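Local coordinates for peptide synthase (Silicibacter pomeroyi DSS-3, PDB 2QTP), which is of unknown function but adopts a variant of the Bacillus chorismate mutase fold and may have a role in amino-acid metabolism, at residues A[29-35]-A[148-154]; A[79-85]-A[164-170]. One frame throughout, in Å; residues are numbered along the deposited sequence.

Interaction 1 (A[29-35]-A[148-154]); sequences KAVAVAV and DGIEVRL
Val31 and Val152 meet in the middle of this contact. CG1 of Val152 sits against both methyls of Val31, 3.3 Å from CG1 and 3.4 Å from CG2, tighter than usual for carbon atoms. The two side chains meet at a slant. CG1 of Val31 also lies 3.9 Å from CD1 of Ile150. Ile150 reaches it because its CG1 is anti to the backbone N (chi1 178°), and the extended chain carries CD1 on to CB of Lys29. Val33 and Val152 point at each other tip to tip, with CG2 of Val33 4.0 Å from CG2 of Val152. Next, CD1 of Leu154 passes alongside Val33 and comes within 3.4 Å of CG2 of Val35, again a close approach.

Lys29 and Asp148 form the solvent-facing edge. The straight Lys29 chain brings NZ to two acceptors on 148-154. NZ of Lys29 gives a hydrogen bond of 3.0 Å to Gly149 O, tilted 29° from the carbonyl plane. It also forms a salt bridge, weak as a hydrogen bond, with NZ of Lys29 3.3 Å from OD2 of Asp148. The other carboxylate oxygen, OD1, takes a weak bond from the backbone N of Gly149, which may help to hold the carboxylate near the lysine.

Segments 29-35 and 148-152 cross at -47° with axes 8.3 Å apart, and both send side chains into the interface, so two sheets pack face to face. Lys29, Val31, Val33 and Val35 point to 148-154, while Ala30, Ala32 and Ala34 point to the other face, where helix 49-70 packs. Strand 21-37 lies between strands 5-15 and 162-171 in the main sheet. Strand 148-152 pairs with 131-135 in a small second sheet, and Ile150 also touches Ala168 of 162-171.

Interaction 2 (A[79-85]-A[164-170]); sequences SYGKSAM and MVAVAVT
Gly81 and Ala168 exchange two backbone hydrogen bonds in an antiparallel ladder whose strand axes run 4.6 Å apart at 167°. Ser83 with Ala166 and Met85 with Met164 repeat this double bonding, and Met164 N to Met85 O is nearly straight at 175°. Between them lie the non-hydrogen-bonded pairs Tyr80-Val169, Lys82-Val167 and Ala84-Val165.

Ser83, Met85, Met164, Ala166, Ala168 and Thr170 turn to one face; Tyr80, Lys82, Ala84 and their valine partners turn to the other. Met85 and Met164, both selenomethionine, run alongside each other, with SE of Met85 4.2 Å from CE of Met164. Both chains stay straight to the selenium and bend only at chi3, which swings the terminal methyls. On the other face, CD2 of Tyr80 is 4.1 Å from CG2 of Val169. CB of Lys82 rests 3.4 Å from Ala166 O, but the extended Lys82 chain carries NZ off the strand to Leu99 O. Ser83 OG is held by Ser121 OG and Asp132 O.

Helix 92-98 packs on Ala84 and Val165, while strand 131-135 touches Ser83, Ala168 and Thr170. Strand 79-86 pairs on its other edge with the parallel strand 120-124, and 162-171 with strand 21-37.

In the fold
Interaction 2 is a buried join within the main sheet, made mostly by backbone hydrogen bonds between neighbouring strands. Interaction 1 joins that sheet to the small sheet of 131-135 and 148-152, chiefly by branched aliphatic side chains, and is only partly buried. Its charged end lies toward the surface. The two meet where strands 21-37 and 162-171 are neighbours: Ala30 N and Ala32 N probably bond to Val169 O and Val167 O, and CG1 of Val33 packs on CG of Met164. Residues 148-154 and 164-170 are close in sequence, so the chain passes from the covering layer into the main sheet it packs on.

Interaction 1 (A[29-35]-A[148-154])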
loop_
_atom_site.group_PDB
_atom_site.type_symbol
_atom_site.label_atom_id
_atom_site.label_comp_id
_atom_site.label_asym_id
_atom_site.label_seq_id
_atom_site.Cartn_x
_atom_site.Cartn_y
_atom_site.Cartn_z
ATOM N N LYS A 29 -0.551 13.057 4.645
ATOM C CA LYS A 29 -0.722 11.810 3.918
ATOM C C LYS A 29 -0.171 10.699 4.798
ATOM O O LYS A 29 0.841 10.884 5.494
ATOM C CB LYS A 29 0.080 11.803 2.615
ATOM C CG LYS A 29 -0.068 13.010 1.733
ATOM C CD LYS A 29 0.744 12.774 0.471
ATOM C CE LYS A 29 0.551 13.854 -0.570
ATOM N NZ LYS A 29 1.491 13.575 -1.682
ATOM N N ALA A 30 -0.808 9.541 4.766
ATOM C CA ALA A 30 -0.294 8.389 5.499
ATOM C C ALA A 30 -0.355 7.202 4.579
ATOM O O ALA A 30 -1.241 7.124 3.714
ATOM C CB ALA A 30 -1.097 8.135 6.776
ATOM N N VAL A 31 0.583 6.279 4.754
ATOM C CA VAL A 31 0.584 5.023 4.015
ATOM C C VAL A 31 1.050 3.908 4.968
ATOM O O VAL A 31 1.977 4.106 5.739
ATOM C CB VAL A 31 1.442 5.082 2.688
ATOM C CG1 VAL A 31 2.779 5.655 2.894
ATOM C CG2 VAL A 31 1.560 3.680 2.036
ATOM N N ALA A 32 0.332 2.793 4.974
ATOM C CA ALA A 32 0.668 1.616 5.782
ATOM C C ALA A 32 1.035 0.494 4.790
ATOM O O ALA A 32 0.342 0.293 3.785
ATOM C CB ALA A 32 -0.519 1.209 6.708
ATOM N N VAL A 33 2.133 -0.201 5.083
ATOM C CA VAL A 33 2.714 -1.225 4.221
ATOM C C VAL A 33 2.927 -2.529 5.010
ATOM O O VAL A 33 3.351 -2.493 6.185
ATOM C CB VAL A 33 4.094 -0.751 3.669
ATOM C CG1 VAL A 33 4.692 -1.788 2.797
ATOM C CG2 VAL A 33 3.919 0.538 2.917
ATOM N N ALA A 34 2.599 -3.660 4.376
ATOM C CA ALA A 34 2.843 -5.010 4.948
ATOM C C ALA A 34 3.681 -5.797 3.978
ATOM O O ALA A 34 3.501 -5.698 2.762
ATOM C CB ALA A 34 1.549 -5.760 5.250
ATOM N N VAL A 35 4.644 -6.524 4.530
ATOM C CA VAL A 35 5.479 -7.441 3.767
ATOM C C VAL A 35 5.048 -8.849 4.145
ATOM O O VAL A 35 5.144 -9.250 5.302
ATOM C CB VAL A 35 6.983 -7.221 4.023
ATOM C CG1 VAL A 35 7.842 -8.192 3.178
ATOM C CG2 VAL A 35 7.356 -5.734 3.766
ATOM N N ASP A 148 -2.494 12.057 -7.687
ATOM C CA ASP A 148 -1.407 12.432 -6.784
ATOM C C ASP A 148 -0.844 11.080 -6.288
ATOM O O ASP A 148 -1.280 10.010 -6.763
ATOM C CB ASP A 148 -1.952 13.298 -5.631
ATOM C CG ASP A 148 -0.851 13.853 -4.723
ATOM O OD1 ASP A 148 0.327 13.893 -5.158
ATOM O OD2 ASP A 148 -1.165 14.247 -3.573
ATOM N N GLY A 149 0.110 11.100 -5.362
ATOM C CA GLY A 149 0.635 9.854 -4.839
ATOM C C GLY A 149 1.598 9.985 -3.686
ATOM O O GLY A 149 1.972 11.085 -3.272
ATOM N N ILE A 150 1.984 8.847 -3.132
ATOM C CA ILE A 150 3.003 8.841 -2.109
ATOM C C ILE A 150 3.931 7.660 -2.383
ATOM O O ILE A 150 3.479 6.574 -2.746
ATOM C CB ILE A 150 2.384 8.848 -0.665
ATOM C CG1 ILE A 150 3.500 8.794 0.416
ATOM C CG2 ILE A 150 1.337 7.714 -0.502
ATOM C CD1 ILE A 150 3.085 9.365 1.843
ATOM N N GLU A 151 5.226 7.883 -2.244
ATOM C CA GLU A 151 6.223 6.855 -2.469
ATOM C C GLU A 151 6.530 6.142 -1.195
ATOM O O GLU A 151 6.646 6.758 -0.128
ATOM C CB GLU A 151 7.477 7.476 -3.055
ATOM C CG GLU A 151 7.199 8.043 -4.423
ATOM C CD GLU A 151 8.395 8.631 -5.121
ATOM O OE1 GLU A 151 9.452 8.708 -4.529
ATOM O OE2 GLU A 151 8.286 9.019 -6.290
ATOM N N VAL A 152 6.673 4.830 -1.284
ATOM C CA VAL A 152 7.095 4.034 -0.150
ATOM C C VAL A 152 8.193 3.089 -0.581
ATOM O O VAL A 152 8.272 2.688 -1.745
ATOM C CB VAL A 152 5.930 3.186 0.477
ATOM C CG1 VAL A 152 4.773 4.050 0.842
ATOM C CG2 VAL A 152 5.442 2.106 -0.454
ATOM N N ARG A 153 9.078 2.774 0.358
ATOM C CA ARG A 153 10.048 1.709 0.152
ATOM C C ARG A 153 10.465 1.120 1.451
ATOM O O ARG A 153 10.275 1.727 2.471
ATOM C CB ARG A 153 11.253 2.142 -0.652
ATOM C CG ARG A 153 12.152 3.108 -0.017
ATOM C CD ARG A 153 13.562 2.970 -0.656
ATOM N NE ARG A 153 14.454 3.111 0.446
ATOM C CZ ARG A 153 15.533 2.402 0.676
ATOM N NH1 ARG A 153 16.000 1.482 -0.147
ATOM N NH2 ARG A 153 16.183 2.683 1.773
ATOM N N LEU A 154 10.975 -0.095 1.417
ATOM C CA LEU A 154 11.594 -0.702 2.587
ATOM C C LEU A 154 12.912 -1.286 2.066
ATOM O O LEU A 154 12.913 -1.976 1.023
ATOM C CB LEU A 154 10.695 -1.787 3.165
ATOM C CG LEU A 154 9.420 -1.334 3.866
ATOM C CD1 LEU A 154 8.506 -2.554 4.154
ATOM C CD2 LEU A 154 9.747 -0.551 5.134
#

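Interaction 2 (A[79-85]-A[164-170])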
loop_
_atom_site.group_PDB
_atom_site.type_symbol
_atom_site.label_atom_id
_atom_site.label_comp_id
_atom_site.label_asym_id
_atom_site.label_seq_id
_atom_site.Cartn_x
_atom_site.Cartn_y
_atom_site.Cartn_z
ATOM N N SER A 79 -8.755 11.218 0.387
ATOM C CA SER A 79 -8.332 10.343 -0.720
ATOM C C SER A 79 -7.906 9.004 -0.175
ATOM O O SER A 79 -7.490 8.936 0.973
ATOM C CB SER A 79 -7.092 10.896 -1.422
ATOM O OG SER A 79 -7.379 11.989 -2.248
ATOM N N TYR A 80 -7.970 7.967 -1.017
ATOM C CA TYR A 80 -7.457 6.626 -0.703
ATOM C C TYR A 80 -6.725 6.070 -1.937
ATOM O O TYR A 80 -6.934 6.521 -3.059
ATOM C CB TYR A 80 -8.572 5.626 -0.379
ATOM C CG TYR A 80 -9.702 6.157 0.460
ATOM C CD1 TYR A 80 -10.790 6.800 -0.143
ATOM C CD2 TYR A 80 -9.713 5.987 1.850
ATOM C CE1 TYR A 80 -11.854 7.290 0.616
ATOM C CE2 TYR A 80 -10.772 6.469 2.629
ATOM C CZ TYR A 80 -11.850 7.125 2.004
ATOM O OH TYR A 80 -12.925 7.621 2.751
ATOM N N GLY A 81 -5.900 5.060 -1.723
ATOM C CA GLY A 81 -5.238 4.355 -2.821
ATOM C C GLY A 81 -4.549 3.133 -2.284
ATOM O O GLY A 81 -4.358 3.017 -1.079
ATOM N N LYS A 82 -4.197 2.210 -3.172
ATOM C CA LYS A 82 -3.536 0.990 -2.767
ATOM C C LYS A 82 -2.616 0.486 -3.891
ATOM O O LYS A 82 -2.835 0.790 -5.040
ATOM C CB LYS A 82 -4.583 -0.052 -2.376
ATOM C CG LYS A 82 -5.495 -0.489 -3.480
ATOM C CD LYS A 82 -6.620 -1.360 -2.935
ATOM C CE LYS A 82 -7.411 -1.983 -4.053
ATOM N NZ LYS A 82 -8.625 -2.707 -3.554
ATOM N N SER A 83 -1.557 -0.230 -3.534
ATOM C CA SER A 83 -0.617 -0.758 -4.502
ATOM C C SER A 83 -0.022 -1.998 -3.952
ATOM O O SER A 83 -0.057 -2.216 -2.747
ATOM C CB SER A 83 0.568 0.223 -4.740
ATOM O OG SER A 83 0.134 1.278 -5.504
ATOM N N ALA A 84 0.617 -2.775 -4.824
ATOM C CA ALA A 84 1.341 -3.966 -4.379
ATOM C C ALA A 84 2.557 -4.165 -5.303
ATOM O O ALA A 84 2.511 -3.913 -6.499
ATOM C CB ALA A 84 0.442 -5.210 -4.367
HETATM N N MSE A 85 3.656 -4.579 -4.707
HETATM C CA MSE A 85 4.862 -4.878 -5.449
HETATM C C MSE A 85 5.177 -6.327 -5.147
HETATM O O MSE A 85 5.411 -6.703 -3.990
HETATM C CB MSE A 85 6.034 -3.998 -5.025
HETATM C CG MSE A 85 7.359 -4.203 -5.794
HETATM SE SE MSE A 85 8.817 -3.117 -5.094
HETATM C CE MSE A 85 8.507 -1.477 -6.129
HETATM N N MSE A 164 4.901 -6.852 -1.188
HETATM C CA MSE A 164 4.831 -5.639 -0.375
HETATM C C MSE A 164 3.527 -4.945 -0.793
HETATM O O MSE A 164 3.347 -4.573 -1.949
HETATM C CB MSE A 164 6.062 -4.743 -0.602
HETATM C CG MSE A 164 6.171 -3.610 0.340
HETATM SE SE MSE A 164 7.698 -2.508 0.198
HETATM C CE MSE A 164 7.315 -1.586 -1.525
ATOM N N VAL A 165 2.590 -4.850 0.135
ATOM C CA VAL A 165 1.264 -4.289 -0.135
ATOM C C VAL A 165 1.118 -2.968 0.646
ATOM O O VAL A 165 1.485 -2.916 1.784
ATOM C CB VAL A 165 0.195 -5.294 0.357
ATOM C CG1 VAL A 165 -1.213 -4.813 -0.018
ATOM C CG2 VAL A 165 0.519 -6.713 -0.194
ATOM N N ALA A 166 0.545 -1.943 0.035
ATOM C CA ALA A 166 0.373 -0.637 0.630
ATOM C C ALA A 166 -1.043 -0.080 0.457
ATOM O O ALA A 166 -1.686 -0.263 -0.582
ATOM C CB ALA A 166 1.406 0.367 0.021
ATOM N N VAL A 167 -1.519 0.600 1.506
ATOM C CA VAL A 167 -2.758 1.389 1.481
ATOM C C VAL A 167 -2.418 2.810 1.962
ATOM O O VAL A 167 -1.712 2.989 2.972
ATOM C CB VAL A 167 -3.838 0.757 2.378
ATOM C CG1 VAL A 167 -5.022 1.703 2.555
ATOM C CG2 VAL A 167 -4.266 -0.661 1.815
ATOM N N ALA A 168 -2.903 3.818 1.240
ATOM C CA ALA A 168 -2.649 5.217 1.573
ATOM C C ALA A 168 -3.973 5.960 1.704
ATOM O O ALA A 168 -4.961 5.586 1.066
ATOM C CB ALA A 168 -1.796 5.865 0.495
ATOM N N VAL A 169 -3.963 6.995 2.541
ATOM C CA VAL A 169 -5.087 7.870 2.820
ATOM C C VAL A 169 -4.512 9.283 3.007
ATOM O O VAL A 169 -3.384 9.436 3.484
ATOM C CB VAL A 169 -5.839 7.426 4.124
ATOM C CG1 VAL A 169 -7.069 8.276 4.356
ATOM C CG2 VAL A 169 -6.257 5.944 4.044
ATOM N N THR A 170 -5.252 10.308 2.589
ATOM C CA THR A 170 -4.846 11.678 2.817
ATOM C C THR A 170 -5.902 12.353 3.659
ATOM O O THR A 170 -7.055 11.942 3.673
ATOM C CB THR A 170 -4.654 12.539 1.541
ATOM O OG1 THR A 170 -5.906 12.727 0.900
ATOM C CG2 THR A 170 -3.673 11.927 0.577
#